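Local coordinates for protein thiol-disulfide oxidoreductase (Bacteroides thetaiotaomicron, PDB 3FW2) that is a putative thiol-disulfide oxidoreductase of the TlpA-like family, possibly with oxidoreductase activity, represented here by its C-terminal thioredoxin-like domain, at residues A[16-21]-A[94-99]; A[38-43]-A[73-78]; A[79-84]-A[99-104]. One frame throughout, in Å; residues are numbered along the deposited sequence.

Interaction 1. Residues A[16-21]-A[94-99]; sequences LPNAKG and DWEQVC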
ATOM      1  N   LEU A  16     -18.826   1.796  -3.602  1.00 11.03           N
ATOM      2  CA  LEU A  16     -18.147   1.004  -2.604  1.00 11.74           C
ATOM      3  C   LEU A  16     -19.009   0.780  -1.384  1.00 11.25           C
ATOM      4  O   LEU A  16     -19.681   1.731  -0.922  1.00 10.06           O
ATOM      5  CB  LEU A  16     -16.849   1.753  -2.203  1.00 12.01           C
ATOM      6  CG  LEU A  16     -15.786   1.866  -3.296  1.00 13.51           C
ATOM      7  CD1 LEU A  16     -14.680   2.899  -2.960  1.00 14.08           C
ATOM      8  CD2 LEU A  16     -15.173   0.512  -3.651  1.00 14.71           C
ATOM      9  N   PRO A  17     -18.964  -0.428  -0.809  1.00 11.33           N
ATOM     10  CA  PRO A  17     -19.864  -0.734   0.320  1.00 11.87           C
ATOM     11  C   PRO A  17     -19.389  -0.224   1.677  1.00 11.52           C
ATOM     12  O   PRO A  17     -18.184  -0.315   1.973  1.00 11.70           O
ATOM     13  CB  PRO A  17     -19.893  -2.264   0.322  1.00 12.32           C
ATOM     14  CG  PRO A  17     -18.566  -2.676  -0.234  1.00 13.13           C
ATOM     15  CD  PRO A  17     -18.211  -1.626  -1.240  1.00 12.15           C
ATOM     16  N   ASN A  18     -20.301   0.343   2.445  1.00 11.44           N
ATOM     17  CA  ASN A  18     -20.071   0.738   3.824  1.00 12.22           C
ATOM     18  C   ASN A  18     -20.153  -0.465   4.772  1.00 12.81           C
ATOM     19  O   ASN A  18     -20.234  -1.608   4.292  1.00 12.37           O
ATOM     20  CB  ASN A  18     -20.955   1.908   4.224  1.00 12.95           C
ATOM     21  CG  ASN A  18     -22.422   1.543   4.333  1.00 13.13           C
ATOM     22  OD1 ASN A  18     -22.781   0.364   4.316  1.00 13.18           O
ATOM     23  ND2 ASN A  18     -23.267   2.574   4.500  1.00 12.94           N
ATOM     24  N   ALA A  19     -20.112  -0.248   6.080  1.00 14.61           N
ATOM     25  CA  ALA A  19     -20.037  -1.377   6.987  1.00 16.93           C
ATOM     26  C   ALA A  19     -21.301  -2.227   6.950  1.00 19.42           C
ATOM     27  O   ALA A  19     -21.249  -3.427   7.166  1.00 22.22           O
ATOM     28  CB  ALA A  19     -19.716  -0.908   8.438  1.00 17.75           C
ATOM     29  N   LYS A  20     -22.424  -1.607   6.596  1.00 19.76           N
ATOM     30  CA  LYS A  20     -23.676  -2.338   6.436  1.00 20.96           C
ATOM     31  C   LYS A  20     -23.852  -2.903   5.035  1.00 19.99           C
ATOM     32  O   LYS A  20     -24.887  -3.438   4.768  1.00 21.51           O
ATOM     33  CB  LYS A  20     -24.828  -1.396   6.735  1.00 21.33           C
ATOM     34  CG  LYS A  20     -24.875  -0.917   8.159  1.00 26.62           C
ATOM     35  CD  LYS A  20     -25.741   0.321   8.213  1.00 33.00           C
ATOM     36  CE  LYS A  20     -26.472   0.519   9.530  1.00 36.52           C
ATOM     37  NZ  LYS A  20     -26.709   2.015   9.709  1.00 40.41           N
ATOM     38  N   GLY A  21     -22.869  -2.735   4.146  1.00 18.61           N
ATOM     39  CA  GLY A  21     -22.889  -3.231   2.784  1.00 17.98           C
ATOM     40  C   GLY A  21     -23.654  -2.392   1.778  1.00 16.96           C
ATOM     41  O   GLY A  21     -23.877  -2.827   0.652  1.00 17.76           O
ATOM     42  N   ASP A  94     -15.338   8.318  12.449  1.00 12.45           N
ATOM     43  CA  ASP A  94     -16.772   8.417  12.592  1.00 15.01           C
ATOM     44  C   ASP A  94     -17.545   8.952  11.371  1.00 13.46           C
ATOM     45  O   ASP A  94     -18.763   8.873  11.329  1.00 14.66           O
ATOM     46  CB  ASP A  94     -17.126   9.317  13.796  1.00 15.63           C
ATOM     47  CG  ASP A  94     -16.793   8.699  15.136  1.00 21.53           C
ATOM     48  OD1 ASP A  94     -16.643   7.462  15.206  1.00 25.05           O
ATOM     49  OD2 ASP A  94     -16.660   9.524  16.096  1.00 30.12           O
ATOM     50  N   TRP A  95     -16.826   9.499  10.402  1.00 12.99           N
ATOM     51  CA  TRP A  95     -17.370   9.816   9.084  1.00 11.03           C
ATOM     52  C   TRP A  95     -17.571   8.549   8.305  1.00 11.38           C
ATOM     53  O   TRP A  95     -17.128   7.466   8.703  1.00 11.13           O
ATOM     54  CB  TRP A  95     -16.475  10.787   8.337  1.00 10.44           C
ATOM     55  CG  TRP A  95     -15.004  10.424   8.210  1.00 10.88           C
ATOM     56  CD1 TRP A  95     -14.385  10.002   7.052  1.00 11.42           C
ATOM     57  CD2 TRP A  95     -13.944  10.569   9.180  1.00 10.95           C
ATOM     58  NE1 TRP A  95     -13.071   9.772   7.288  1.00 10.23           N
ATOM     59  CE2 TRP A  95     -12.774  10.121   8.574  1.00  9.84           C
ATOM     60  CE3 TRP A  95     -13.885  10.988  10.534  1.00 10.99           C
ATOM     61  CZ2 TRP A  95     -11.547  10.090   9.236  1.00 12.33           C
ATOM     62  CZ3 TRP A  95     -12.680  10.931  11.193  1.00 12.71           C
ATOM     63  CH2 TRP A  95     -11.520  10.501  10.535  1.00 10.93           C
ATOM     64  N   GLU A  96     -18.296   8.659   7.207  1.00 12.18           N
ATOM     65  CA  GLU A  96     -18.657   7.432   6.455  1.00 12.42           C
ATOM     66  C   GLU A  96     -17.395   6.694   6.021  1.00 11.93           C
ATOM     67  O   GLU A  96     -16.411   7.303   5.629  1.00  9.88           O
ATOM     68  CB  GLU A  96     -19.505   7.779   5.241  1.00 13.42           C
ATOM     69  CG  GLU A  96     -20.006   6.562   4.427  1.00 14.73           C
ATOM     70  CD  GLU A  96     -20.861   5.578   5.207  1.00 19.46           C
ATOM     71  OE1 GLU A  96     -20.349   4.874   6.122  1.00 20.48           O
ATOM     72  OE2 GLU A  96     -22.059   5.503   4.890  1.00 20.17           O
ATOM     73  N   GLN A  97     -17.460   5.375   6.084  1.00 11.35           N
ATOM     74  CA  GLN A  97     -16.345   4.498   5.803  1.00 11.60           C
ATOM     75  C   GLN A  97     -16.774   3.395   4.828  1.00 10.76           C
ATOM     76  O   GLN A  97     -17.814   2.732   5.004  1.00 11.01           O
ATOM     77  CB  GLN A  97     -15.844   3.839   7.058  1.00 10.90           C
ATOM     78  CG  GLN A  97     -15.410   4.781   8.128  1.00 10.18           C
ATOM     79  CD  GLN A  97     -14.171   5.614   7.735  1.00 11.69           C
ATOM     80  OE1 GLN A  97     -13.273   5.106   7.065  1.00 11.38           O
ATOM     81  NE2 GLN A  97     -14.152   6.888   8.151  1.00 11.89           N
ATOM     82  N   VAL A  98     -15.983   3.206   3.792  1.00 11.04           N
ATOM     83  CA  VAL A  98     -16.230   2.130   2.813  1.00 10.03           C
ATOM     84  C   VAL A  98     -14.974   1.314   2.540  1.00 10.46           C
ATOM     85  O   VAL A  98     -13.835   1.788   2.775  1.00  8.53           O
ATOM     86  CB  VAL A  98     -16.783   2.708   1.486  1.00  8.94           C
ATOM     87  CG1 VAL A  98     -18.161   3.464   1.679  1.00  8.87           C
ATOM     88  CG2 VAL A  98     -15.745   3.582   0.787  1.00  8.22           C
ATOM     89  N   CYS A  99     -15.191   0.062   2.066  1.00 10.18           N
ATOM     90  CA  CYS A  99     -14.124  -0.859   1.764  1.00  9.20           C
ATOM     91  C   CYS A  99     -14.699  -2.049   0.997  1.00 10.11           C
ATOM     92  O   CYS A  99     -15.680  -2.609   1.430  1.00 11.31           O
ATOM     93  CB  CYS A  99     -13.474  -1.350   3.073  1.00  9.61           C
ATOM     94  SG  CYS A  99     -12.031  -2.400   2.781  1.00 10.22           S
TER
HETATM   95  O   HOH W   1     -17.898  -3.251   3.296  1.00 11.91           O
HETATM   96  O   HOH W   2     -19.363   2.196   7.269  1.00 20.00           O
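Glu96 and Asn18 join side chain to side chain where residues 16-19 run across residues 96-99, their end-to-end directions 109° apart. Bent at chi2 (59°), Glu96 brings OE1 back to its neighbour's amide, Gln97 N, and leaves OE2 to Asn18. Asn18 ND2 reaches OE2 at 3.2 Å along an almost straight N-H line; the oxygen lies close to the amide plane, whereas the donor approaches from above the carboxylate plane. ND2 also bonds OE2 of Glu22, its strongest polar partner, so two carboxylates share it. At Gln97 the carbonyl takes over: its O meets Asn18 CA at 3.2 Å in a CA-H...O contact, and water 2 links it to Ala19 N. Val98 supplies the apolar touch, CG2 resting 3.7 Å from Leu16 CB while CG1 lies beside Leu16 O. Cys99 closes the crossing with a backbone bond from its N to Pro17 O, 3.0 Å long. Strand 96-98 is the outermost strand on its side of the mixed thioredoxin-like sheet, bonded to Gly74 and Ser76 of strand 70-76. The small antiparallel 16-17/23-24 hairpin packs on it, setting Ile24 against Val98, and helix 81-90 approaches through Lys85, Trp84 and Ile88.

Interaction 2. Residues A[38-43]-A[73-78]; sequences INFWAS and LGISLD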
ATOM      1  N   ILE A  38     -12.122  12.949   0.403  1.00  9.48           N
ATOM      2  CA  ILE A  38     -11.985  11.478   0.383  1.00  9.73           C
ATOM      3  C   ILE A  38     -10.617  11.134   0.899  1.00  8.86           C
ATOM      4  O   ILE A  38      -9.624  11.675   0.373  1.00  9.82           O
ATOM      5  CB  ILE A  38     -12.123  10.891  -0.999  1.00  9.37           C
ATOM      6  CG1 ILE A  38     -13.511  11.189  -1.600  1.00 12.34           C
ATOM      7  CG2 ILE A  38     -11.920   9.392  -0.962  1.00 11.15           C
ATOM      8  CD1 ILE A  38     -13.658  10.617  -3.048  1.00 12.46           C
ATOM      9  N   ASN A  39     -10.552  10.381   2.011  1.00  9.07           N
ATOM     10  CA  ASN A  39      -9.268   9.929   2.560  1.00  8.88           C
ATOM     11  C   ASN A  39      -9.076   8.428   2.363  1.00  9.96           C
ATOM     12  O   ASN A  39     -10.017   7.612   2.549  1.00  9.14           O
ATOM     13  CB  ASN A  39      -9.077  10.347   4.008  1.00  9.11           C
ATOM     14  CG  ASN A  39      -9.900   9.511   4.992  1.00  9.66           C
ATOM     15  OD1 ASN A  39      -9.367   8.595   5.683  1.00 13.38           O
ATOM     16  ND2 ASN A  39     -11.144   9.805   5.072  1.00  6.06           N
ATOM     17  N   PHE A  40      -7.873   8.055   2.002  1.00  8.71           N
ATOM     18  CA  PHE A  40      -7.517   6.668   1.757  1.00 10.00           C
ATOM     19  C   PHE A  40      -6.536   6.178   2.842  1.00  9.00           C
ATOM     20  O   PHE A  40      -5.611   6.897   3.235  1.00  8.65           O
ATOM     21  CB  PHE A  40      -6.795   6.521   0.424  1.00 10.65           C
ATOM     22  CG  PHE A  40      -7.648   6.828  -0.794  1.00 10.70           C
ATOM     23  CD1 PHE A  40      -8.350   5.836  -1.429  1.00 11.15           C
ATOM     24  CD2 PHE A  40      -7.782   8.111  -1.246  1.00 12.05           C
ATOM     25  CE1 PHE A  40      -9.130   6.109  -2.557  1.00 15.41           C
ATOM     26  CE2 PHE A  40      -8.587   8.373  -2.373  1.00 14.69           C
ATOM     27  CZ  PHE A  40      -9.238   7.356  -2.999  1.00  9.57           C
ATOM     28  N   TRP A  41      -6.758   4.954   3.323  1.00  8.56           N
ATOM     29  CA  TRP A  41      -6.012   4.439   4.458  1.00  8.48           C
ATOM     30  C   TRP A  41      -6.154   2.919   4.465  1.00  8.42           C
ATOM     31  O   TRP A  41      -6.870   2.335   3.637  1.00  8.54           O
ATOM     32  CB  TRP A  41      -6.595   5.003   5.764  1.00  8.82           C
ATOM     33  CG  TRP A  41      -7.986   4.542   6.078  1.00  6.82           C
ATOM     34  CD1 TRP A  41      -9.138   4.897   5.431  1.00 10.87           C
ATOM     35  CD2 TRP A  41      -8.371   3.573   7.066  1.00  7.81           C
ATOM     36  NE1 TRP A  41     -10.208   4.240   5.969  1.00 11.09           N
ATOM     37  CE2 TRP A  41      -9.779   3.415   6.963  1.00  9.86           C
ATOM     38  CE3 TRP A  41      -7.680   2.861   8.037  1.00  9.85           C
ATOM     39  CZ2 TRP A  41     -10.495   2.571   7.814  1.00 11.58           C
ATOM     40  CZ3 TRP A  41      -8.376   2.019   8.869  1.00  9.95           C
ATOM     41  CH2 TRP A  41      -9.768   1.862   8.737  1.00  9.17           C
ATOM     42  N   ALA A  42      -5.498   2.273   5.417  1.00  8.64           N
ATOM     43  CA  ALA A  42      -5.761   0.873   5.713  1.00  8.64           C
ATOM     44  C   ALA A  42      -5.350   0.527   7.116  1.00  9.12           C
ATOM     45  O   ALA A  42      -4.365   1.065   7.663  1.00  8.81           O
ATOM     46  CB  ALA A  42      -5.009  -0.067   4.746  1.00  9.18           C
ATOM     47  N   SER A  43      -6.061  -0.414   7.740  1.00  9.69           N
ATOM     48  CA  SER A  43      -5.709  -0.816   9.095  1.00 10.12           C
ATOM     49  C   SER A  43      -4.346  -1.512   9.169  1.00 11.50           C
ATOM     50  O   SER A  43      -3.688  -1.543  10.204  1.00 12.45           O
ATOM     51  CB  SER A  43      -6.835  -1.687   9.704  1.00 10.92           C
ATOM     52  OG  SER A  43      -6.687  -3.046   9.308  1.00 11.00           O
ATOM     53  N   LEU A  73     -15.486  11.131   3.278  1.00  9.83           N
ATOM     54  CA  LEU A  73     -15.614   9.703   3.033  1.00  9.40           C
ATOM     55  C   LEU A  73     -14.226   9.066   3.219  1.00  9.80           C
ATOM     56  O   LEU A  73     -13.294   9.473   2.561  1.00 10.08           O
ATOM     57  CB  LEU A  73     -16.030   9.409   1.580  1.00  9.65           C
ATOM     58  CG  LEU A  73     -16.176   7.944   1.182  1.00 11.90           C
ATOM     59  CD1 LEU A  73     -17.203   7.221   2.059  1.00 10.07           C
ATOM     60  CD2 LEU A  73     -16.523   7.857  -0.328  1.00 10.03           C
ATOM     61  N   GLY A  74     -14.157   8.002   4.008  1.00  9.35           N
ATOM     62  CA  GLY A  74     -12.936   7.224   4.156  1.00 10.04           C
ATOM     63  C   GLY A  74     -13.059   5.979   3.302  1.00  9.71           C
ATOM     64  O   GLY A  74     -14.045   5.236   3.392  1.00  9.77           O
ATOM     65  N   ILE A  75     -12.034   5.748   2.501  1.00  9.04           N
ATOM     66  CA  ILE A  75     -11.905   4.560   1.676  1.00  9.66           C
ATOM     67  C   ILE A  75     -10.723   3.742   2.152  1.00 10.17           C
ATOM     68  O   ILE A  75      -9.572   4.208   2.123  1.00  9.77           O
ATOM     69  CB  ILE A  75     -11.725   4.914   0.216  1.00  9.48           C
ATOM     70  CG1 ILE A  75     -12.956   5.692  -0.300  1.00  9.77           C
ATOM     71  CG2 ILE A  75     -11.485   3.647  -0.587  1.00  9.74           C
ATOM     72  CD1 ILE A  75     -12.955   6.058  -1.755  1.00 12.16           C
ATOM     73  N   SER A  76     -10.990   2.543   2.635  1.00  8.20           N
ATOM     74  CA  SER A  76      -9.927   1.671   3.096  1.00  8.90           C
ATOM     75  C   SER A  76      -9.448   0.702   2.042  1.00  9.15           C
ATOM     76  O   SER A  76     -10.253   0.173   1.255  1.00 10.24           O
ATOM     77  CB  SER A  76     -10.362   0.861   4.296  1.00 10.06           C
ATOM     78  OG  SER A  76      -9.324  -0.045   4.714  1.00 10.10           O
ATOM     79  N   LEU A  77      -8.150   0.432   2.085  1.00  8.63           N
ATOM     80  CA  LEU A  77      -7.520  -0.606   1.284  1.00  9.33           C
ATOM     81  C   LEU A  77      -7.249  -1.872   2.101  1.00  8.25           C
ATOM     82  O   LEU A  77      -6.393  -2.705   1.746  1.00  9.05           O
ATOM     83  CB  LEU A  77      -6.262  -0.060   0.590  1.00 10.39           C
ATOM     84  CG  LEU A  77      -6.523   1.189  -0.234  1.00  9.79           C
ATOM     85  CD1 LEU A  77      -5.187   1.636  -0.836  1.00 10.72           C
ATOM     86  CD2 LEU A  77      -7.596   0.996  -1.334  1.00 10.29           C
ATOM     87  N   ASP A  78      -7.986  -2.054   3.183  1.00  8.91           N
ATOM     88  CA  ASP A  78      -7.966  -3.312   3.920  1.00  8.74           C
ATOM     89  C   ASP A  78      -8.471  -4.497   3.067  1.00  9.38           C
ATOM     90  O   ASP A  78      -9.308  -4.336   2.142  1.00  9.45           O
ATOM     91  CB  ASP A  78      -8.844  -3.237   5.160  1.00  8.12           C
ATOM     92  CG  ASP A  78      -8.148  -2.613   6.331  1.00  9.70           C
ATOM     93  OD1 ASP A  78      -7.182  -3.228   6.801  1.00 11.46           O
ATOM     94  OD2 ASP A  78      -8.555  -1.541   6.787  1.00  9.64           O
TER
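A single carboxylate, that of Asp78, ties together the loops that leave two parallel strands by gripping Ser43 with both oxygens. Ser43 OG donates to OD1 at 2.6 Å and Ser43 N to OD2 at 2.9 Å, each on the syn side though well out of the carboxylate plane. OD2 also accepts from Ser76 OG, which arrives from the same face as Ser43 N. Strands 35-41 and 70-76 are the parallel arms of a beta-alpha-beta crossover through helix 48-64, a core element of the thioredoxin fold; the loop that begins at Ala42 leads to where redox-active relatives carry Cys-X-X-Cys, a pair of cysteines this chain lacks. Backbone bonds run from Asn39 N to Leu73 O, from Ile75 N to Asn39 O, from Trp41 N to Ile75 O and finally from Leu77 N to Trp41 O.

On one face of the sheet Ile75 is the shared apolar piece. Its CD1 meets Ile38 CG2 at 3.6 Å, and its CB lies 3.9 Å from Phe40 CD1, the two side chains running side by side. The other face, reached by Leu57 and Gln50 of helix 48-64, holds Asn39 and Trp41. Gly74, with no side chain, lets the Asn39 amide come close, ND2 3.3 Å from Gly74 CA. Trp41 CG sits between backbone N and carbonyl carbon (chi1 66°), which swings the indole across toward strand 70-76, where Ser76 CB makes a CH-pi contact over the five-membered ring, 4.0 Å from its centroid. Beyond this, NE1 has a weak bond to Gln97 OE1, and the ring meets that of Trp84. Ser76 itself is fixed by an ST turn: its OG, besides donating to the carboxylate, accepts from Asp78 N at 2.9 Å.

Interaction 3. Residues A[79-84]-A[99-104]; sequences VDKQQW and CDFGGL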
ATOM      1  N   VAL A  79      -7.990  -5.677   3.430  1.00  9.40           N
ATOM      2  CA  VAL A  79      -8.472  -6.943   2.843  1.00  9.66           C
ATOM      3  C   VAL A  79      -9.297  -7.745   3.811  1.00 10.87           C
ATOM      4  O   VAL A  79     -10.039  -8.659   3.394  1.00 10.95           O
ATOM      5  CB  VAL A  79      -7.322  -7.797   2.366  1.00 11.39           C
ATOM      6  CG1 VAL A  79      -6.668  -7.104   1.102  1.00 12.65           C
ATOM      7  CG2 VAL A  79      -6.368  -8.099   3.510  1.00 11.50           C
ATOM      8  N   ASP A  80      -9.223  -7.406   5.093  1.00 11.67           N
ATOM      9  CA  ASP A  80      -9.881  -8.153   6.176  1.00 12.74           C
ATOM     10  C   ASP A  80     -10.980  -7.276   6.804  1.00 11.97           C
ATOM     11  O   ASP A  80     -10.720  -6.191   7.366  1.00 11.53           O
ATOM     12  CB  ASP A  80      -8.872  -8.568   7.224  1.00 12.46           C
ATOM     13  CG  ASP A  80      -9.481  -9.465   8.336  1.00 18.22           C
ATOM     14  OD1 ASP A  80      -9.229 -10.688   8.314  1.00 20.79           O
ATOM     15  OD2 ASP A  80     -10.155  -8.966   9.241  1.00 14.64           O
ATOM     16  N   LYS A  81     -12.233  -7.741   6.687  1.00 10.40           N
ATOM     17  CA  LYS A  81     -13.332  -6.922   7.121  1.00 11.33           C
ATOM     18  C   LYS A  81     -13.328  -6.636   8.640  1.00 11.51           C
ATOM     19  O   LYS A  81     -13.617  -5.495   9.061  1.00 10.90           O
ATOM     20  CB  LYS A  81     -14.608  -7.613   6.699  1.00 12.40           C
ATOM     21  CG  LYS A  81     -15.863  -6.961   7.104  1.00 17.12           C
ATOM     22  CD  LYS A  81     -17.006  -7.870   6.624  1.00 22.83           C
ATOM     23  CE  LYS A  81     -18.219  -7.071   6.372  1.00 28.07           C
ATOM     24  NZ  LYS A  81     -19.289  -7.937   5.730  1.00 33.69           N
ATOM     25  N   GLN A  82     -12.978  -7.635   9.441  1.00 13.17           N
ATOM     26  CA  GLN A  82     -12.968  -7.454  10.883  1.00 13.50           C
ATOM     27  C   GLN A  82     -11.866  -6.527  11.327  1.00 12.58           C
ATOM     28  O   GLN A  82     -12.107  -5.671  12.179  1.00 14.28           O
ATOM     29  CB  GLN A  82     -12.862  -8.766  11.683  1.00 15.13           C
ATOM     30  CG  GLN A  82     -13.250  -8.535  13.157  1.00 17.60           C
ATOM     31  CD  GLN A  82     -14.699  -8.031  13.297  1.00 20.64           C
ATOM     32  OE1 GLN A  82     -15.605  -8.665  12.792  1.00 26.21           O
ATOM     33  NE2 GLN A  82     -14.902  -6.855  13.911  1.00 20.24           N
ATOM     34  N   GLN A  83     -10.696  -6.607  10.694  1.00 12.62           N
ATOM     35  CA  GLN A  83      -9.615  -5.677  11.004  1.00 11.76           C
ATOM     36  C   GLN A  83     -10.012  -4.245  10.657  1.00 11.03           C
ATOM     37  O   GLN A  83      -9.680  -3.290  11.416  1.00 10.44           O
ATOM     38  CB  GLN A  83      -8.318  -6.083  10.345  1.00 12.83           C
ATOM     39  CG  GLN A  83      -7.777  -7.321  10.969  1.00 15.84           C
ATOM     40  CD  GLN A  83      -6.731  -7.967  10.141  1.00 19.18           C
ATOM     41  OE1 GLN A  83      -5.956  -7.299   9.464  1.00 20.74           O
ATOM     42  NE2 GLN A  83      -6.687  -9.305  10.180  1.00 20.35           N
ATOM     43  N   TRP A  84     -10.720  -4.086   9.534  1.00  9.84           N
ATOM     44  CA  TRP A  84     -11.217  -2.792   9.084  1.00 10.21           C
ATOM     45  C   TRP A  84     -12.210  -2.221  10.092  1.00 10.96           C
ATOM     46  O   TRP A  84     -12.066  -1.088  10.576  1.00 10.66           O
ATOM     47  CB  TRP A  84     -11.869  -2.940   7.699  1.00  9.95           C
ATOM     48  CG  TRP A  84     -12.538  -1.743   7.169  1.00 10.17           C
ATOM     49  CD1 TRP A  84     -12.015  -0.513   6.967  1.00  9.46           C
ATOM     50  CD2 TRP A  84     -13.895  -1.683   6.776  1.00  8.16           C
ATOM     51  NE1 TRP A  84     -12.968   0.325   6.435  1.00 10.63           N
ATOM     52  CE2 TRP A  84     -14.142  -0.373   6.315  1.00 11.91           C
ATOM     53  CE3 TRP A  84     -14.932  -2.618   6.772  1.00 11.41           C
ATOM     54  CZ2 TRP A  84     -15.357   0.029   5.829  1.00  9.67           C
ATOM     55  CZ3 TRP A  84     -16.174  -2.208   6.271  1.00 10.35           C
ATOM     56  CH2 TRP A  84     -16.372  -0.904   5.796  1.00 12.97           C
ATOM     57  N   CYS A  99     -15.191   0.062   2.066  1.00 10.18           N
ATOM     58  CA  CYS A  99     -14.124  -0.859   1.764  1.00  9.20           C
ATOM     59  C   CYS A  99     -14.699  -2.049   0.997  1.00 10.11           C
ATOM     60  O   CYS A  99     -15.680  -2.609   1.430  1.00 11.31           O
ATOM     61  CB  CYS A  99     -13.474  -1.350   3.073  1.00  9.61           C
ATOM     62  SG  CYS A  99     -12.031  -2.400   2.781  1.00 10.22           S
ATOM     63  N   ASP A 100     -14.084  -2.428  -0.111  1.00 11.10           N
ATOM     64  CA  ASP A 100     -14.558  -3.583  -0.893  1.00 12.15           C
ATOM     65  C   ASP A 100     -13.627  -4.776  -0.721  1.00 11.96           C
ATOM     66  O   ASP A 100     -13.809  -5.824  -1.333  1.00 11.22           O
ATOM     67  CB  ASP A 100     -14.791  -3.228  -2.352  1.00 12.24           C
ATOM     68  CG  ASP A 100     -13.537  -3.010  -3.138  1.00 12.90           C
ATOM     69  OD1 ASP A 100     -12.410  -3.117  -2.601  1.00 12.63           O
ATOM     70  OD2 ASP A 100     -13.690  -2.704  -4.363  1.00 12.80           O
ATOM     71  N   PHE A 101     -12.654  -4.656   0.180  1.00 10.94           N
ATOM     72  CA  PHE A 101     -11.692  -5.719   0.494  1.00  9.88           C
ATOM     73  C   PHE A 101     -10.821  -6.201  -0.616  1.00 10.45           C
ATOM     74  O   PHE A 101     -10.134  -7.224  -0.467  1.00 12.00           O
ATOM     75  CB  PHE A 101     -12.411  -6.886   1.253  1.00 10.22           C
ATOM     76  CG  PHE A 101     -13.371  -6.360   2.227  1.00 11.41           C
ATOM     77  CD1 PHE A 101     -12.903  -5.686   3.353  1.00 15.41           C
ATOM     78  CD2 PHE A 101     -14.731  -6.384   1.978  1.00 15.45           C
ATOM     79  CE1 PHE A 101     -13.765  -5.098   4.205  1.00 13.49           C
ATOM     80  CE2 PHE A 101     -15.613  -5.800   2.867  1.00 14.98           C
ATOM     81  CZ  PHE A 101     -15.128  -5.157   3.961  1.00 14.02           C
ATOM     82  N   GLY A 102     -10.711  -5.434  -1.677  1.00 11.35           N
ATOM     83  CA  GLY A 102      -9.760  -5.786  -2.754  1.00 11.53           C
ATOM     84  C   GLY A 102      -8.313  -5.422  -2.408  1.00 11.72           C
ATOM     85  O   GLY A 102      -7.386  -5.834  -3.092  1.00 11.69           O
ATOM     86  N   GLY A 103      -8.128  -4.589  -1.383  1.00 10.85           N
ATOM     87  CA  GLY A 103      -6.776  -4.164  -1.025  1.00 11.12           C
ATOM     88  C   GLY A 103      -6.096  -3.292  -2.031  1.00 11.09           C
ATOM     89  O   GLY A 103      -6.724  -2.447  -2.693  1.00 11.12           O
ATOM     90  N   LEU A 104      -4.773  -3.473  -2.224  1.00 12.50           N
ATOM     91  CA  LEU A 104      -4.103  -2.776  -3.303  1.00 15.60           C
ATOM     92  C   LEU A 104      -4.615  -3.152  -4.679  1.00 16.96           C
ATOM     93  O   LEU A 104      -4.352  -2.476  -5.628  1.00 18.13           O
ATOM     94  CB  LEU A 104      -2.585  -3.011  -3.260  1.00 15.60           C
ATOM     95  CG  LEU A 104      -2.042  -2.514  -1.943  1.00 15.92           C
ATOM     96  CD1 LEU A 104      -0.504  -2.951  -1.729  1.00 18.36           C
ATOM     97  CD2 LEU A 104      -2.268  -1.032  -1.651  1.00 18.43           C
TER
HETATM   98  O   HOH W   3     -10.197  -9.743   0.898  1.00 27.63           O
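Cys99 lies over one face of the Trp84 indole, its CB over the six-membered ring on the CE2 side, 3.6 Å from the centroid. Because SG stands anti to the backbone N (chi1 -175°), it is carried over the five-membered ring instead, 4.4 Å from the centroid and almost on the normal, a sulfur-aromatic contact. Phe101 completes the aromatic group in an offset edge-to-face pair: its edge turns toward the face of Trp84, with centroids 5.5 Å apart and planes at 75°. Phe101 CE1, which also lies near Trp84 CE3, leans on the first turn of the helix, 3.6 Å from Lys81 CB. With an alanine in place of Trp84, Cys99 would probably lose the surface under its CB and SG, and the Phe101 ring would be likely to turn more freely.

Farther along the loop, Gly103 CA, which bears no CB, takes Val79 CG1 at 3.6 Å, and water 3 donates to both Val79 O and Phe101 O, bridging the two backbones. A second shell sets these groups in place. Cys99 SG accepts from Phe101 N at 3.5 Å, and Asp100 OD1 takes Gly102 N in an Asx turn while also bonding Ser106 OG; together they shape the loop that presents the phenyl ring. On the helix side Asp80 is the N-cap, its OD2 accepting from Gln83 N at 2.8 Å. The second subunit, another copy of the protein, comes up to the outer end, with its Tyr115 on Val79. The contact joins the start of the helix of the beta-alpha-beta unit 70-76, 81-90, 96-98 to the loop that leaves its second strand, both beyond the C-terminal ends of these parallel strands, in the thioredoxin fold.

In the fold
Followed from the N terminus, the chain shows how nested and crossing closures tie a thioredoxin-like domain together. Interaction 1 opens first, at 16-21, and closes last but one, at 94-99, bringing the small N-terminal hairpin onto the outermost strand of the sheet. Interaction 2 lies wholly inside that loop: it closes around helix 48-64 and joins strands 35-41 and 70-76. Interaction 3 opens directly after it, at 79-84, and ends beyond interaction 1, so the two cross and share Cys99. Strand 70-76 is bonded on one side within interaction 2 and on the other to strand 96-98, while Trp84 of interaction 3 touches Ser76, Trp41 and Ala19, linking all three contacts.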